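Local coordinates for protein dihydropteridine reductase (Dictyostelium discoideum, PDB 3ORF) that reduces quinonoid dihydropterin to tetrahydropterin with NADH or NADPH, regenerating a form of the cofactor used by the aromatic amino acid hydroxylases, at residues L26-S31 / A123-H128; F64-S69 / K75-K80. One frame throughout, in Å; residues are numbered along the deposited sequence.

Contact 2 is nested within the loop that contact 1 closes: residues 64-69 and 75-80 both come after 26-31 and before 123-128. The centres of the two contacts lie 10 Å apart, and each pairs a strand of the same Rossmann sheet with a helix, contact 1 using the inner strand 24-28 and contact 2 strand 62-65 at one edge, with strand 48-53 between them. Helices 108-133 and 71-82 meet where His128 CD2 comes 3.7 Å from Ile78 CG1. Bound NAD joins the two contacts, since Leu28 and Ile66 approach its adenine from opposite sides of the ring plane. Both contribute residues to the adenine end of the cofactor pocket.

Contact 1: residues L26-S31 / A123-H128; sequences LVLGGS and AFASAH. With NAD (nicotinamide-adenine-dinucleotide), chain E.
Leu28 reaches from the end of strand 24-28 to helix 108-133 through a single methyl group, CD2, which lies 3.3 Å from Ser126 OG. The same methyl is 4.3 Å from Ala125 CB. With CG anti to the backbone N (chi1 -178°), the isobutyl group stretches away from its strand and divides between two neighbours: CD2 goes to the helix, while CD1 turns to the cofactor and stops 3.6 Å from C2A of the NAD adenine. A branched, apolar residue suits this fork. The small residues opposite let the helix stay near the strand, with Leu28 CA and Ser126 CA 7.3 Å apart. Ser126 can be buried against a methyl because its hydroxyl turns back beside its own backbone N (chi1 -57°) and is hydrogen-bonded to Ser122 O, one turn earlier; Phe91 and Leu142 of the sheet crowd round the same side chain.

The tight part ends there. Leu28 is itself part of a type II turn from Val27 to Gly30, which carries the chain away from the helix and has a weak bond of 3.2 Å from Gly30 N to Val27 O. Gly29 takes the positive phi of this turn (85°), where a side chain would press on the preceding carbonyl, and its CA passes 3.8 Å from NAD O4B. The loose end is Ser31, partly exposed and far from the helix; its N is bonded to Asp53 OD2 at the end of strand 48-53 and its OG to Arg55 O just beyond. Asp53 OD2 also hydrogen-bonds NAD. On its far side the helix packs against the second subunit, Phe124 touching Val112 of that chain. A strand running into a glycine-rich turn beneath the adenosine is the hallmark of the Rossmann fold in short-chain dehydrogenases/reductases.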
ATOM      1  N   LEU A  26     -22.650   1.893   9.110  1.00 31.35           N
ATOM      2  CA  LEU A  26     -22.377   2.143   7.708  1.00 31.45           C
ATOM      3  C   LEU A  26     -21.364   1.195   7.128  1.00 30.05           C
ATOM      4  O   LEU A  26     -20.335   0.922   7.755  1.00 28.90           O
ATOM      5  CB  LEU A  26     -21.871   3.553   7.548  1.00 32.24           C
ATOM      6  CG  LEU A  26     -21.122   3.911   6.283  1.00 34.77           C
ATOM      7  CD1 LEU A  26     -22.049   3.891   5.198  1.00 40.07           C
ATOM      8  CD2 LEU A  26     -20.762   5.349   6.452  1.00 40.55           C
ATOM      9  N   VAL A  27     -21.639   0.664   5.945  1.00 29.04           N
ATOM     10  CA  VAL A  27     -20.831  -0.427   5.421  1.00 27.34           C
ATOM     11  C   VAL A  27     -20.413  -0.140   3.964  1.00 27.89           C
ATOM     12  O   VAL A  27     -21.284  -0.059   3.085  1.00 27.42           O
ATOM     13  CB  VAL A  27     -21.570  -1.777   5.457  1.00 27.62           C
ATOM     14  CG1 VAL A  27     -20.631  -2.909   4.956  1.00 24.01           C
ATOM     15  CG2 VAL A  27     -22.171  -2.102   6.858  1.00 25.07           C
ATOM     16  N   LEU A  28     -19.100   0.021   3.738  1.00 26.58           N
ATOM     17  CA  LEU A  28     -18.554   0.294   2.394  1.00 26.45           C
ATOM     18  C   LEU A  28     -18.337  -1.102   1.885  1.00 28.26           C
ATOM     19  O   LEU A  28     -17.830  -1.957   2.649  1.00 26.33           O
ATOM     20  CB  LEU A  28     -17.215   1.077   2.505  1.00 25.34           C
ATOM     21  CG  LEU A  28     -16.518   1.482   1.201  1.00 27.43           C
ATOM     22  CD1 LEU A  28     -17.493   2.431   0.381  1.00 25.91           C
ATOM     23  CD2 LEU A  28     -15.115   2.189   1.479  1.00 24.91           C
ATOM     24  N   GLY A  29     -18.775  -1.396   0.648  1.00 29.31           N
ATOM     25  CA  GLY A  29     -18.782  -2.777   0.224  1.00 28.65           C
ATOM     26  C   GLY A  29     -20.063  -3.429   0.697  1.00 29.31           C
ATOM     27  O   GLY A  29     -20.171  -4.681   0.784  1.00 28.71           O
ATOM     28  N   GLY A  30     -21.022  -2.584   1.077  1.00 29.16           N
ATOM     29  CA  GLY A  30     -22.298  -3.081   1.577  1.00 29.70           C
ATOM     30  C   GLY A  30     -23.099  -4.036   0.698  1.00 31.50           C
ATOM     31  O   GLY A  30     -24.042  -4.645   1.191  1.00 31.53           O
ATOM     32  N   SER A  31     -22.709  -4.265  -0.562  1.00 32.04           N
ATOM     33  CA  SER A  31     -23.475  -5.231  -1.374  1.00 34.15           C
ATOM     34  C   SER A  31     -22.738  -6.527  -1.597  1.00 33.81           C
ATOM     35  O   SER A  31     -23.331  -7.450  -2.190  1.00 33.73           O
ATOM     36  CB  SER A  31     -23.803  -4.674  -2.748  1.00 35.44           C
ATOM     37  OG  SER A  31     -24.649  -3.529  -2.614  1.00 42.58           O
ATOM     38  N   ALA A 123      -9.977   1.369   1.304  1.00 22.91           N
ATOM     39  CA  ALA A 123      -9.442   1.598   2.633  1.00 23.00           C
ATOM     40  C   ALA A 123      -9.186   3.104   2.851  1.00 24.07           C
ATOM     41  O   ALA A 123      -9.385   3.607   3.913  1.00 24.20           O
ATOM     42  CB  ALA A 123      -8.184   0.886   2.791  1.00 22.98           C
ATOM     43  N   PHE A 124      -8.651   3.777   1.845  1.00 24.85           N
ATOM     44  CA  PHE A 124      -8.414   5.193   1.952  1.00 27.19           C
ATOM     45  C   PHE A 124      -9.735   5.925   2.055  1.00 26.60           C
ATOM     46  O   PHE A 124      -9.891   6.788   2.928  1.00 28.29           O
ATOM     47  CB  PHE A 124      -7.584   5.702   0.762  1.00 27.42           C
ATOM     48  CG  PHE A 124      -6.091   5.538   0.967  1.00 28.19           C
ATOM     49  CD1 PHE A 124      -5.267   5.152  -0.085  1.00 26.74           C
ATOM     50  CD2 PHE A 124      -5.519   5.790   2.245  1.00 27.00           C
ATOM     51  CE1 PHE A 124      -3.871   5.018   0.110  1.00 25.43           C
ATOM     52  CE2 PHE A 124      -4.155   5.676   2.481  1.00 25.29           C
ATOM     53  CZ  PHE A 124      -3.301   5.294   1.413  1.00 24.44           C
ATOM     54  N   ALA A 125     -10.694   5.567   1.211  1.00 25.81           N
ATOM     55  CA  ALA A 125     -12.045   6.203   1.289  1.00 26.52           C
ATOM     56  C   ALA A 125     -12.693   6.058   2.678  1.00 25.42           C
ATOM     57  O   ALA A 125     -13.242   7.015   3.190  1.00 26.35           O
ATOM     58  CB  ALA A 125     -12.966   5.640   0.214  1.00 27.35           C
ATOM     59  N   SER A 126     -12.597   4.857   3.277  1.00 24.55           N
ATOM     60  CA  SER A 126     -13.049   4.598   4.637  1.00 23.78           C
ATOM     61  C   SER A 126     -12.448   5.538   5.602  1.00 24.50           C
ATOM     62  O   SER A 126     -13.162   6.036   6.430  1.00 25.80           O
ATOM     63  CB  SER A 126     -12.668   3.200   5.098  1.00 22.63           C
ATOM     64  OG  SER A 126     -13.227   2.272   4.178  1.00 25.37           O
ATOM     65  N   ALA A 127     -11.134   5.799   5.527  1.00 26.05           N
ATOM     66  CA  ALA A 127     -10.526   6.766   6.479  1.00 26.32           C
ATOM     67  C   ALA A 127     -11.283   8.115   6.433  1.00 28.86           C
ATOM     68  O   ALA A 127     -11.785   8.648   7.464  1.00 30.87           O
ATOM     69  CB  ALA A 127      -9.047   6.929   6.202  1.00 24.90           C
ATOM     70  N   HIS A 128     -11.430   8.653   5.242  1.00 29.02           N
ATOM     71  CA  HIS A 128     -12.216   9.892   5.096  1.00 31.46           C
ATOM     72  C   HIS A 128     -13.674   9.821   5.626  1.00 32.03           C
ATOM     73  O   HIS A 128     -14.137  10.707   6.312  1.00 32.14           O
ATOM     74  CB  HIS A 128     -12.221  10.310   3.621  1.00 31.99           C
ATOM     75  CG  HIS A 128     -12.964  11.593   3.377  1.00 37.16           C
ATOM     76  ND1 HIS A 128     -12.382  12.826   3.552  1.00 38.09           N
ATOM     77  CD2 HIS A 128     -14.263  11.828   3.045  1.00 41.35           C
ATOM     78  CE1 HIS A 128     -13.278  13.773   3.306  1.00 45.44           C
ATOM     79  NE2 HIS A 128     -14.431  13.194   3.016  1.00 47.60           N
TER
HETATM   80  PA  NAD E 901     -17.223  -9.548  -2.691  1.00 34.60           P
HETATM   81  O1A NAD E 901     -16.528  -9.465  -4.002  1.00 37.00           O
HETATM   82  O2A NAD E 901     -18.536 -10.239  -2.563  1.00 32.27           O
HETATM   83  O5B NAD E 901     -17.583  -8.003  -2.267  1.00 35.20           O
HETATM   84  C5B NAD E 901     -16.756  -6.896  -2.270  1.00 35.50           C
HETATM   85  C4B NAD E 901     -17.680  -5.681  -2.465  1.00 35.46           C
HETATM   86  O4B NAD E 901     -16.805  -4.516  -2.510  1.00 36.35           O
HETATM   87  C3B NAD E 901     -18.341  -5.754  -3.868  1.00 36.75           C
HETATM   88  O3B NAD E 901     -19.670  -5.301  -3.761  1.00 36.88           O
HETATM   89  C2B NAD E 901     -17.650  -4.671  -4.672  1.00 38.45           C
HETATM   90  O2B NAD E 901     -18.557  -4.045  -5.594  1.00 40.13           O
HETATM   91  C1B NAD E 901     -17.283  -3.673  -3.555  1.00 38.25           C
HETATM   92  N9A NAD E 901     -16.115  -2.797  -3.854  1.00 38.27           N
HETATM   93  C8A NAD E 901     -14.988  -3.196  -4.498  1.00 36.75           C
HETATM   94  N7A NAD E 901     -14.156  -2.143  -4.516  1.00 40.02           N
HETATM   95  C5A NAD E 901     -14.760  -1.067  -3.924  1.00 38.71           C
HETATM   96  C6A NAD E 901     -14.394   0.289  -3.659  1.00 38.64           C
HETATM   97  N6A NAD E 901     -13.221   0.804  -4.104  1.00 37.52           N
HETATM   98  N1A NAD E 901     -15.262   1.103  -2.991  1.00 37.07           N
HETATM   99  C2A NAD E 901     -16.446   0.640  -2.613  1.00 33.82           C
HETATM  100  N3A NAD E 901     -16.813  -0.637  -2.850  1.00 33.58           N
HETATM  101  C4A NAD E 901     -16.017  -1.500  -3.518  1.00 35.47           C
HETATM  102  O3  NAD E 901     -16.128 -10.068  -1.686  1.00 31.68           O
HETATM  103  PN  NAD E 901     -16.280 -10.715  -0.301  1.00 39.18           P
HETATM  104  O1N NAD E 901     -16.098 -12.175  -0.582  1.00 41.13           O
HETATM  105  O2N NAD E 901     -17.436 -10.146   0.509  1.00 36.14           O
HETATM  106  O5D NAD E 901     -14.944 -10.255   0.498  1.00 42.49           O
HETATM  107  C5D NAD E 901     -14.934  -9.165   1.429  1.00 50.66           C
HETATM  108  C4D NAD E 901     -13.489  -8.833   1.851  1.00 55.69           C
HETATM  109  O4D NAD E 901     -12.772 -10.060   2.150  1.00 59.36           O
HETATM  110  C3D NAD E 901     -12.616  -8.105   0.822  1.00 56.37           C
HETATM  111  O3D NAD E 901     -12.051  -6.939   1.518  1.00 53.22           O
HETATM  112  C2D NAD E 901     -11.498  -9.103   0.485  1.00 59.37           C
HETATM  113  O2D NAD E 901     -10.333  -8.329   0.159  1.00 58.46           O
HETATM  114  C1D NAD E 901     -11.372  -9.727   1.892  1.00 60.63           C
HETATM  115  N1N NAD E 901     -10.478 -10.854   2.425  1.00 62.96           N
HETATM  116  C2N NAD E 901     -10.760 -12.285   2.295  1.00 63.57           C
HETATM  117  C3N NAD E 901      -9.821 -13.208   2.876  1.00 61.26           C
HETATM  118  C7N NAD E 901      -9.987 -14.752   2.836  1.00 55.51           C
HETATM  119  O7N NAD E 901      -9.007 -15.470   2.561  1.00 56.55           O
HETATM  120  N7N NAD E 901     -11.213 -15.195   3.186  1.00 38.14           N
HETATM  121  C4N NAD E 901      -8.685 -12.732   3.573  1.00 63.76           C
HETATM  122  C5N NAD E 901      -8.452 -11.358   3.715  1.00 62.21           C
HETATM  123  C6N NAD E 901      -9.330 -10.447   3.150  1.00 59.60           C

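Contact 2: residues F64-S69 / K75-K80; sequences FTIKDS and KSVIEK. With NAD (nicotinamide-adenine-dinucleotide), chain E.
Ser69 OG accepts a hydrogen bond from N6A, the exocyclic amino group of the NAD adenine, at 3.1 Å and with a nearly straight N-H...O angle of 162°. A serine suits the spot, being short enough to sit close to the base and able to offer an oxygen to an amino group.

Three residues earlier, Ile66 works in two directions. Its CD1 comes 3.9 Å from C2A of the same adenine, whereas its other branch, CG2, turns to the helix and rests 4.0 Å from Val77 CB. The branched CB parts the two arms, and chi1 (46°), with CG1 between backbone N and carbonyl carbon, aims one at the adenine and CG2 at the helix; a beta-branched residue is well fitted to bridge cofactor and helix.

Val77 of helix 71-82 points at the strand and divides its methyls. CG2 lies 3.5 Å from Phe64 CB and also nears the base of the ring, while CG1 turns to Ile66. Behind them Ile52 of strand 48-53 touches both Ile66 and Val77, so the seam continues into the sheet. Toward the surface, Lys80 finishes the contact with its hydrocarbon part: the chain, extended beyond CG, runs roughly antiparallel to the Phe64 side chain, bringing CD 4.1 Å from Phe64 CD2. A lysine fits this exposed margin, since its methylenes can lie against an aromatic ring while its charged end can reach toward solvent.

Between the segments the chemistry is therefore wholly apolar. Such contacts specify shape rather than direction and hold helix 71-82 against the edge strand, while the polar link to the cofactor is made by Ser69, at the end of segment 64-69, whose one bond from N6A ties the chain after that strand to the adenine.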
ATOM      1  N   PHE A  64     -26.423   3.648  -1.093  1.00 44.38           N
ATOM      2  CA  PHE A  64     -25.818   4.622  -1.994  1.00 44.60           C
ATOM      3  C   PHE A  64     -24.897   3.930  -2.980  1.00 43.62           C
ATOM      4  O   PHE A  64     -24.241   2.929  -2.661  1.00 42.99           O
ATOM      5  CB  PHE A  64     -25.043   5.704  -1.240  1.00 43.95           C
ATOM      6  CG  PHE A  64     -25.910   6.561  -0.354  1.00 48.69           C
ATOM      7  CD1 PHE A  64     -26.085   6.236   0.995  1.00 46.55           C
ATOM      8  CD2 PHE A  64     -26.581   7.665  -0.869  1.00 50.61           C
ATOM      9  CE1 PHE A  64     -26.895   6.978   1.815  1.00 52.56           C
ATOM     10  CE2 PHE A  64     -27.404   8.439  -0.039  1.00 56.79           C
ATOM     11  CZ  PHE A  64     -27.571   8.091   1.309  1.00 55.06           C
ATOM     12  N   THR A  65     -24.808   4.515  -4.158  1.00 43.69           N
ATOM     13  CA  THR A  65     -24.067   3.973  -5.236  1.00 43.76           C
ATOM     14  C   THR A  65     -22.952   4.966  -5.504  1.00 43.86           C
ATOM     15  O   THR A  65     -23.177   6.207  -5.399  1.00 44.83           O
ATOM     16  CB  THR A  65     -25.021   3.805  -6.422  1.00 46.50           C
ATOM     17  OG1 THR A  65     -24.936   2.480  -6.879  1.00 45.67           O
ATOM     18  CG2 THR A  65     -24.829   4.855  -7.566  1.00 47.97           C
ATOM     19  N   ILE A  66     -21.748   4.454  -5.820  1.00 40.58           N
ATOM     20  CA  ILE A  66     -20.637   5.322  -6.243  1.00 40.68           C
ATOM     21  C   ILE A  66     -20.137   4.820  -7.574  1.00 41.58           C
ATOM     22  O   ILE A  66     -20.214   3.633  -7.807  1.00 39.33           O
ATOM     23  CB  ILE A  66     -19.525   5.394  -5.185  1.00 39.15           C
ATOM     24  CG1 ILE A  66     -19.177   3.993  -4.656  1.00 35.18           C
ATOM     25  CG2 ILE A  66     -19.979   6.317  -4.032  1.00 40.36           C
ATOM     26  CD1 ILE A  66     -17.862   4.030  -3.874  1.00 39.98           C
ATOM     27  N   LYS A  67     -19.727   5.718  -8.476  1.00 45.09           N
ATOM     28  CA  LYS A  67     -19.375   5.306  -9.832  1.00 49.67           C
ATOM     29  C   LYS A  67     -17.936   4.904  -9.727  1.00 50.16           C
ATOM     30  O   LYS A  67     -17.489   4.081 -10.502  1.00 51.02           O
ATOM     31  CB  LYS A  67     -19.520   6.383 -10.949  1.00 51.51           C
ATOM     32  CG  LYS A  67     -20.749   7.363 -10.960  1.00 57.49           C
ATOM     33  CD  LYS A  67     -22.029   6.854 -11.743  1.00 63.63           C
ATOM     34  CE  LYS A  67     -21.908   6.852 -13.288  1.00 64.00           C
ATOM     35  NZ  LYS A  67     -22.871   5.868 -13.913  1.00 64.04           N
ATOM     36  N   ASP A  68     -17.216   5.477  -8.748  1.00 52.01           N
ATOM     37  CA  ASP A  68     -15.820   5.090  -8.467  1.00 52.07           C
ATOM     38  C   ASP A  68     -15.427   5.391  -7.033  1.00 51.50           C
ATOM     39  O   ASP A  68     -16.257   5.829  -6.230  1.00 51.64           O
ATOM     40  CB  ASP A  68     -14.862   5.792  -9.430  1.00 53.90           C
ATOM     41  CG  ASP A  68     -15.007   7.300  -9.399  1.00 56.20           C
ATOM     42  OD1 ASP A  68     -15.384   7.901 -10.439  1.00 61.67           O
ATOM     43  OD2 ASP A  68     -14.757   7.892  -8.339  1.00 58.07           O
ATOM     44  N   SER A  69     -14.161   5.139  -6.708  1.00 50.64           N
ATOM     45  CA  SER A  69     -13.672   5.381  -5.359  1.00 49.97           C
ATOM     46  C   SER A  69     -12.862   6.676  -5.300  1.00 49.56           C
ATOM     47  O   SER A  69     -12.292   6.979  -4.286  1.00 50.85           O
ATOM     48  CB  SER A  69     -12.874   4.187  -4.863  1.00 48.71           C
ATOM     49  OG  SER A  69     -13.196   3.874  -3.510  1.00 49.99           O
ATOM     50  N   LYS A  75     -16.312  12.433  -1.822  1.00 46.24           N
ATOM     51  CA  LYS A  75     -16.931  13.683  -1.290  1.00 48.94           C
ATOM     52  C   LYS A  75     -18.462  13.690  -1.417  1.00 49.66           C
ATOM     53  O   LYS A  75     -19.137  14.119  -0.466  1.00 49.82           O
ATOM     54  CB  LYS A  75     -16.339  14.980  -1.880  1.00 51.33           C
ATOM     55  CG  LYS A  75     -15.085  15.523  -1.161  1.00 52.74           C
ATOM     56  CD  LYS A  75     -14.904  17.014  -1.365  1.00 61.04           C
ATOM     57  CE  LYS A  75     -14.604  17.460  -2.834  1.00 64.40           C
ATOM     58  NZ  LYS A  75     -14.790  18.970  -2.993  1.00 67.49           N
ATOM     59  N   SER A  76     -19.028  13.182  -2.536  1.00 49.27           N
ATOM     60  CA  SER A  76     -20.491  13.354  -2.760  1.00 50.49           C
ATOM     61  C   SER A  76     -21.320  12.513  -1.859  1.00 48.73           C
ATOM     62  O   SER A  76     -22.289  12.997  -1.291  1.00 48.46           O
ATOM     63  CB  SER A  76     -20.908  13.055  -4.204  1.00 52.79           C
ATOM     64  OG  SER A  76     -20.149  13.911  -5.028  1.00 58.74           O
ATOM     65  N   VAL A  77     -20.923  11.244  -1.718  1.00 45.92           N
ATOM     66  CA  VAL A  77     -21.673  10.326  -0.916  1.00 44.42           C
ATOM     67  C   VAL A  77     -21.602  10.751   0.572  1.00 45.00           C
ATOM     68  O   VAL A  77     -22.633  10.708   1.300  1.00 46.04           O
ATOM     69  CB  VAL A  77     -21.250   8.838  -1.231  1.00 42.80           C
ATOM     70  CG1 VAL A  77     -20.008   8.442  -0.441  1.00 39.88           C
ATOM     71  CG2 VAL A  77     -22.327   7.949  -0.894  1.00 39.50           C
ATOM     72  N   ILE A  78     -20.432  11.228   1.017  1.00 45.15           N
ATOM     73  CA  ILE A  78     -20.343  11.811   2.375  1.00 46.02           C
ATOM     74  C   ILE A  78     -21.217  13.048   2.415  1.00 50.18           C
ATOM     75  O   ILE A  78     -22.020  13.203   3.345  1.00 50.80           O
ATOM     76  CB  ILE A  78     -18.955  12.300   2.779  1.00 45.55           C
ATOM     77  CG1 ILE A  78     -17.931  11.177   2.761  1.00 44.77           C
ATOM     78  CG2 ILE A  78     -18.997  12.909   4.181  1.00 43.98           C
ATOM     79  CD1 ILE A  78     -18.393   9.965   3.509  1.00 48.90           C
ATOM     80  N   GLU A  79     -21.079  13.913   1.403  1.00 51.87           N
ATOM     81  CA  GLU A  79     -21.925  15.130   1.372  1.00 56.72           C
ATOM     82  C   GLU A  79     -23.429  14.793   1.392  1.00 57.50           C
ATOM     83  O   GLU A  79     -24.170  15.444   2.094  1.00 58.33           O
ATOM     84  CB  GLU A  79     -21.470  16.112   0.257  1.00 58.12           C
ATOM     85  CG  GLU A  79     -19.974  16.616   0.489  1.00 60.78           C
ATOM     86  CD  GLU A  79     -19.393  17.552  -0.591  1.00 65.08           C
ATOM     87  OE1 GLU A  79     -19.644  17.396  -1.825  1.00 65.72           O
ATOM     88  OE2 GLU A  79     -18.663  18.464  -0.163  1.00 68.29           O
ATOM     89  N   LYS A  80     -23.829  13.702   0.709  1.00 57.80           N
ATOM     90  CA  LYS A  80     -25.215  13.218   0.706  1.00 58.52           C
ATOM     91  C   LYS A  80     -25.664  12.713   2.047  1.00 58.02           C
ATOM     92  O   LYS A  80     -26.749  13.040   2.486  1.00 60.73           O
ATOM     93  CB  LYS A  80     -25.437  12.096  -0.307  1.00 58.54           C
ATOM     94  CG  LYS A  80     -25.594  12.497  -1.751  1.00 60.41           C
ATOM     95  CD  LYS A  80     -25.689  11.229  -2.612  1.00 61.89           C
ATOM     96  CE  LYS A  80     -25.524  11.537  -4.102  1.00 64.82           C
ATOM     97  NZ  LYS A  80     -25.384  10.270  -4.885  1.00 62.90           N
TER
HETATM   98  PA  NAD E 901     -17.223  -9.548  -2.691  1.00 34.60           P
HETATM   99  O1A NAD E 901     -16.528  -9.465  -4.002  1.00 37.00           O
HETATM  100  O2A NAD E 901     -18.536 -10.239  -2.563  1.00 32.27           O
HETATM  101  O5B NAD E 901     -17.583  -8.003  -2.267  1.00 35.20           O
HETATM  102  C5B NAD E 901     -16.756  -6.896  -2.270  1.00 35.50           C
HETATM  103  C4B NAD E 901     -17.680  -5.681  -2.465  1.00 35.46           C
HETATM  104  O4B NAD E 901     -16.805  -4.516  -2.510  1.00 36.35           O
HETATM  105  C3B NAD E 901     -18.341  -5.754  -3.868  1.00 36.75           C
HETATM  106  O3B NAD E 901     -19.670  -5.301  -3.761  1.00 36.88           O
HETATM  107  C2B NAD E 901     -17.650  -4.671  -4.672  1.00 38.45           C
HETATM  108  O2B NAD E 901     -18.557  -4.045  -5.594  1.00 40.13           O
HETATM  109  C1B NAD E 901     -17.283  -3.673  -3.555  1.00 38.25           C
HETATM  110  N9A NAD E 901     -16.115  -2.797  -3.854  1.00 38.27           N
HETATM  111  C8A NAD E 901     -14.988  -3.196  -4.498  1.00 36.75           C
HETATM  112  N7A NAD E 901     -14.156  -2.143  -4.516  1.00 40.02           N
HETATM  113  C5A NAD E 901     -14.760  -1.067  -3.924  1.00 38.71           C
HETATM  114  C6A NAD E 901     -14.394   0.289  -3.659  1.00 38.64           C
HETATM  115  N6A NAD E 901     -13.221   0.804  -4.104  1.00 37.52           N
HETATM  116  N1A NAD E 901     -15.262   1.103  -2.991  1.00 37.07           N
HETATM  117  C2A NAD E 901     -16.446   0.640  -2.613  1.00 33.82           C
HETATM  118  N3A NAD E 901     -16.813  -0.637  -2.850  1.00 33.58           N
HETATM  119  C4A NAD E 901     -16.017  -1.500  -3.518  1.00 35.47           C
HETATM  120  O3  NAD E 901     -16.128 -10.068  -1.686  1.00 31.68           O
HETATM  121  PN  NAD E 901     -16.280 -10.715  -0.301  1.00 39.18           P
HETATM  122  O1N NAD E 901     -16.098 -12.175  -0.582  1.00 41.13           O
HETATM  123  O2N NAD E 901     -17.436 -10.146   0.509  1.00 36.14           O
HETATM  124  O5D NAD E 901     -14.944 -10.255   0.498  1.00 42.49           O
HETATM  125  C5D NAD E 901     -14.934  -9.165   1.429  1.00 50.66           C
HETATM  126  C4D NAD E 901     -13.489  -8.833   1.851  1.00 55.69           C
HETATM  127  O4D NAD E 901     -12.772 -10.060   2.150  1.00 59.36           O
HETATM  128  C3D NAD E 901     -12.616  -8.105   0.822  1.00 56.37           C
HETATM  129  O3D NAD E 901     -12.051  -6.939   1.518  1.00 53.22           O
HETATM  130  C2D NAD E 901     -11.498  -9.103   0.485  1.00 59.37           C
HETATM  131  O2D NAD E 901     -10.333  -8.329   0.159  1.00 58.46           O
HETATM  132  C1D NAD E 901     -11.372  -9.727   1.892  1.00 60.63           C
HETATM  133  N1N NAD E 901     -10.478 -10.854   2.425  1.00 62.96           N
HETATM  134  C2N NAD E 901     -10.760 -12.285   2.295  1.00 63.57           C
HETATM  135  C3N NAD E 901      -9.821 -13.208   2.876  1.00 61.26           C
HETATM  136  C7N NAD E 901      -9.987 -14.752   2.836  1.00 55.51           C
HETATM  137  O7N NAD E 901      -9.007 -15.470   2.561  1.00 56.55           O
HETATM  138  N7N NAD E 901     -11.213 -15.195   3.186  1.00 38.14           N
HETATM  139  C4N NAD E 901      -8.685 -12.732   3.573  1.00 63.76           C
HETATM  140  C5N NAD E 901      -8.452 -11.358   3.715  1.00 62.21           C
HETATM  141  C6N NAD E 901      -9.330 -10.447   3.150  1.00 59.60           C